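PDB 3V20: endonuclease Bse634IR from Geobacillus stearothermophilus, which probably cleaves double-stranded DNA as a type II restriction endonuclease of the metal-dependent PD-(D/E)XK nuclease family. Local coordinates for residues N144-I149 / V195-S200. The protein carries 1 engineered substitution. Residues are numbered along the deposited sequence; the frame is centred on the assembly and turned at random.
With CA (calcium ion), chain F; nucleotides of chain C.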
loop_
_atom_site.group_PDB
_atom_site.type_symbol
_atom_site.label_atom_id
_atom_site.label_comp_id
_atom_site.label_asym_id
_atom_site.label_seq_id
_atom_site.Cartn_x
_atom_site.Cartn_y
_atom_site.Cartn_z
ATOM N N ASN A 144 -4.487 -7.935 8.654
ATOM C CA ASN A 144 -4.392 -8.062 10.135
ATOM C C ASN A 144 -3.257 -7.197 10.687
ATOM O O ASN A 144 -2.188 -7.135 10.074
ATOM C CB ASN A 144 -4.117 -9.522 10.534
ATOM C CG ASN A 144 -5.333 -10.241 11.131
ATOM O OD1 ASN A 144 -6.439 -9.716 11.181
ATOM N ND2 ASN A 144 -5.110 -11.465 11.592
ATOM N N PRO A 145 -3.468 -6.526 11.837
ATOM C CA PRO A 145 -2.322 -5.811 12.399
ATOM C C PRO A 145 -1.216 -6.817 12.753
ATOM O O PRO A 145 -1.533 -7.962 13.113
ATOM C CB PRO A 145 -2.887 -5.169 13.676
ATOM C CG PRO A 145 -4.351 -5.350 13.620
ATOM C CD PRO A 145 -4.616 -6.528 12.759
ATOM N N ASP A 146 0.052 -6.417 12.634
ATOM C CA ASP A 146 1.173 -7.302 13.002
ATOM C C ASP A 146 1.252 -7.669 14.485
ATOM O O ASP A 146 1.419 -8.847 14.819
ATOM C CB ASP A 146 2.501 -6.717 12.549
ATOM C CG ASP A 146 2.615 -6.661 11.049
ATOM O OD1 ASP A 146 2.195 -7.642 10.383
ATOM O OD2 ASP A 146 3.107 -5.635 10.529
ATOM N N LEU A 147 1.160 -6.662 15.356
ATOM C CA LEU A 147 1.121 -6.861 16.804
ATOM C C LEU A 147 -0.125 -6.239 17.391
ATOM O O LEU A 147 -0.495 -5.132 17.017
ATOM C CB LEU A 147 2.334 -6.228 17.498
ATOM C CG LEU A 147 3.783 -6.632 17.233
ATOM C CD1 LEU A 147 4.674 -5.722 18.074
ATOM C CD2 LEU A 147 4.024 -8.105 17.561
ATOM N N LEU A 148 -0.773 -6.961 18.302
ATOM C CA LEU A 148 -1.841 -6.397 19.135
ATOM C C LEU A 148 -1.378 -6.277 20.575
ATOM O O LEU A 148 -0.765 -7.202 21.114
ATOM C CB LEU A 148 -3.107 -7.260 19.115
ATOM C CG LEU A 148 -3.958 -7.344 17.853
ATOM C CD1 LEU A 148 -5.263 -8.014 18.214
ATOM C CD2 LEU A 148 -4.233 -5.973 17.244
ATOM N N ILE A 149 -1.669 -5.133 21.185
ATOM C CA ILE A 149 -1.449 -4.942 22.613
ATOM C C ILE A 149 -2.799 -4.934 23.343
ATOM O O ILE A 149 -3.673 -4.116 23.061
ATOM C CB ILE A 149 -0.597 -3.682 22.927
ATOM C CG1 ILE A 149 0.841 -3.875 22.435
ATOM C CG2 ILE A 149 -0.548 -3.426 24.415
ATOM C CD1 ILE A 149 1.088 -3.280 21.115
ATOM N N VAL A 195 0.298 -2.417 16.104
ATOM C CA VAL A 195 1.544 -1.989 15.467
ATOM C C VAL A 195 1.731 -2.666 14.104
ATOM O O VAL A 195 1.543 -3.884 13.972
ATOM C CB VAL A 195 2.772 -2.299 16.347
ATOM C CG1 VAL A 195 4.035 -1.831 15.678
ATOM C CG2 VAL A 195 2.630 -1.676 17.757
ATOM N N GLY A 196 2.091 -1.864 13.095
ATOM C CA GLY A 196 2.447 -2.366 11.774
ATOM C C GLY A 196 3.946 -2.381 11.630
ATOM O O GLY A 196 4.598 -1.359 11.862
ATOM N N LEU A 197 4.501 -3.535 11.257
ATOM C CA LEU A 197 5.966 -3.726 11.171
ATOM C C LEU A 197 6.464 -3.883 9.743
ATOM O O LEU A 197 5.934 -4.693 9.003
ATOM C CB LEU A 197 6.377 -4.957 11.974
ATOM C CG LEU A 197 6.020 -4.951 13.480
ATOM C CD1 LEU A 197 6.190 -6.356 14.034
ATOM C CD2 LEU A 197 6.830 -3.915 14.272
ATOM N N LYS A 198 7.494 -3.127 9.355
ATOM C CA LYS A 198 8.047 -3.217 8.000
ATOM C C LYS A 198 9.563 -3.155 8.024
ATOM O O LYS A 198 10.105 -2.304 8.720
ATOM C CB LYS A 198 7.547 -2.052 7.162
ATOM C CG LYS A 198 6.098 -2.133 6.797
ATOM C CD LYS A 198 5.628 -0.825 6.234
ATOM C CE LYS A 198 4.438 -0.994 5.353
ATOM N NZ LYS A 198 3.887 -2.343 5.395
ATOM N N THR A 199 10.263 -3.996 7.263
ATOM C CA THR A 199 11.724 -3.916 7.312
ATOM C C THR A 199 12.169 -2.579 6.753
ATOM O O THR A 199 13.134 -1.995 7.243
ATOM C CB THR A 199 12.474 -5.061 6.551
ATOM O OG1 THR A 199 11.998 -5.151 5.199
ATOM C CG2 THR A 199 12.288 -6.396 7.252
ATOM N N SER A 200 11.451 -2.107 5.732
ATOM C CA SER A 200 11.724 -0.821 5.105
ATOM C C SER A 200 10.422 -0.181 4.709
ATOM O O SER A 200 9.392 -0.855 4.667
ATOM C CB SER A 200 12.627 -0.980 3.867
ATOM O OG SER A 200 12.042 -1.890 2.931
HETATM CA CA CA F . 3.823 -5.587 8.379
ATOM P P DC C 7 7.937 -6.123 5.227
ATOM O OP1 DC C 7 8.808 -6.029 6.405
ATOM O OP2 DC C 7 6.856 -5.124 5.063
ATOM O "O5'" DC C 7 8.852 -6.106 3.932
ATOM C "C5'" DC C 7 9.933 -7.026 3.802
ATOM C "C4'" DC C 7 10.637 -6.739 2.495
ATOM O "O4'" DC C 7 9.779 -7.099 1.388
ATOM C "C3'" DC C 7 10.987 -5.264 2.275
ATOM O "O3'" DC C 7 12.202 -5.133 1.565
ATOM C "C2'" DC C 7 9.865 -4.765 1.378
ATOM C "C1'" DC C 7 9.598 -5.996 0.525
ATOM N N1 DC C 7 8.247 -5.948 -0.099
ATOM C C2 DC C 7 8.105 -6.129 -1.488
ATOM O O2 DC C 7 9.108 -6.377 -2.206
ATOM N N3 DC C 7 6.856 -6.054 -2.026
ATOM C C4 DC C 7 5.797 -5.794 -1.250
ATOM N N4 DC C 7 4.595 -5.738 -1.831
ATOM C C5 DC C 7 5.912 -5.603 0.169
ATOM C C6 DC C 7 7.156 -5.694 0.685
ATOM P P DG C 8 13.607 -5.048 2.297
ATOM O OP1 DG C 8 13.598 -5.882 3.514
ATOM O OP2 DG C 8 14.168 -3.664 2.239
ATOM O "O5'" DG C 8 14.367 -5.937 1.240
ATOM C "C5'" DG C 8 15.215 -5.356 0.393
ATOM C "C4'" DG C 8 14.992 -5.913 -0.992
ATOM O "O4'" DG C 8 13.630 -5.704 -1.476
ATOM C "C3'" DG C 8 15.863 -5.084 -1.878
ATOM O "O3'" DG C 8 16.347 -5.893 -2.864
ATOM C "C2'" DG C 8 14.922 -3.991 -2.384
ATOM C "C1'" DG C 8 13.591 -4.723 -2.481
ATOM N N9 DG C 8 12.422 -3.886 -2.249
ATOM C C8 DG C 8 12.150 -3.024 -1.202
ATOM N N7 DG C 8 10.994 -2.416 -1.318
ATOM C C5 DG C 8 10.463 -2.907 -2.512
ATOM C C6 DG C 8 9.235 -2.642 -3.185
ATOM O O6 DG C 8 8.328 -1.886 -2.832
ATOM N N1 DG C 8 9.095 -3.364 -4.388
ATOM C C2 DG C 8 10.063 -4.242 -4.869
ATOM N N2 DG C 8 9.842 -4.888 -6.025
ATOM N N3 DG C 8 11.208 -4.483 -4.241
ATOM C C4 DG C 8 11.338 -3.799 -3.087
ATOM P P DC C 6 2.202 -7.123 5.799
ATOM O OP1 DC C 6 2.535 -6.651 7.145
ATOM O OP2 DC C 6 1.581 -6.149 4.901
ATOM O "O5'" DC C 6 3.505 -7.739 5.144
ATOM C "C5'" DC C 6 4.370 -8.569 5.896
ATOM C "C4'" DC C 6 5.483 -9.082 5.010
ATOM O "O4'" DC C 6 4.905 -9.771 3.885
ATOM C "C3'" DC C 6 6.352 -8.033 4.342
ATOM O "O3'" DC C 6 7.289 -7.587 5.279
ATOM C "C2'" DC C 6 6.988 -8.860 3.215
ATOM C "C1'" DC C 6 5.861 -9.849 2.839
ATOM N N1 DC C 6 5.120 -9.561 1.575
ATOM C C2 DC C 6 5.590 -10.029 0.329
ATOM O O2 DC C 6 6.647 -10.695 0.260
ATOM N N3 DC C 6 4.871 -9.740 -0.800
ATOM C C4 DC C 6 3.731 -9.033 -0.716
ATOM N N4 DC C 6 3.068 -8.777 -1.859
ATOM C C5 DC C 6 3.237 -8.547 0.553
ATOM C C6 DC C 6 3.958 -8.832 1.645
HETATM O O HOH W 1 1.956 -3.596 8.326
#
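Asp146 reaches across to Leu197 and takes its amide N-H on OD2, while OD2 and Leu197 O meet on the same calcium ion. OD2 accepts the N-H of Leu197 at an N to OD2 distance of 2.6 Å, nearly straight at 172°, on its anti lone pair, and binds the calcium ion at 2.3 Å. Sharing OD2 this way limits the rotation of the carboxylate, and with CG anti to the carbonyl carbon (chi1 -66°) the group is directed at the metal. OP1 of DC6 of chain C and a water are further ligands; a carboxylate oxygen suits a place that must both ligate calcium and accept an N-H. Asp146 and Leu147 both face Val195, a classic beta bulge where the antiparallel strands 147-151 and 191-198 meet in the central sheet of the PD-(D/E)XK nuclease fold. Leu147 and Val195 form its hydrogen-bonded pair, and their CB atoms lie 4.1 Å apart. Branched aliphatic residues suit this buried sheet face: CG of Leu147 meets CD1 of Leu197 obliquely at 4.0 Å, with Ile83 of helix 68-93 packed on both, while CD1 of Ile149 lies against CG2 of Val195. Beyond the metal, residues 198-200 run along the phosphates of chain C. Thr199 donates its backbone N-H to OP1 of DC7; its OG1 bond to OP1 of DG8 is modelled implausibly short, so its length is doubtful. A serine in its place would probably lose the CG2 methyl packed 3.6 Å from OP1 of DC7, leaving the side chain freer to turn. Ser200, whose short side chain carries a hydroxyl, donates OG to OP2 of DG8 at 2.9 Å.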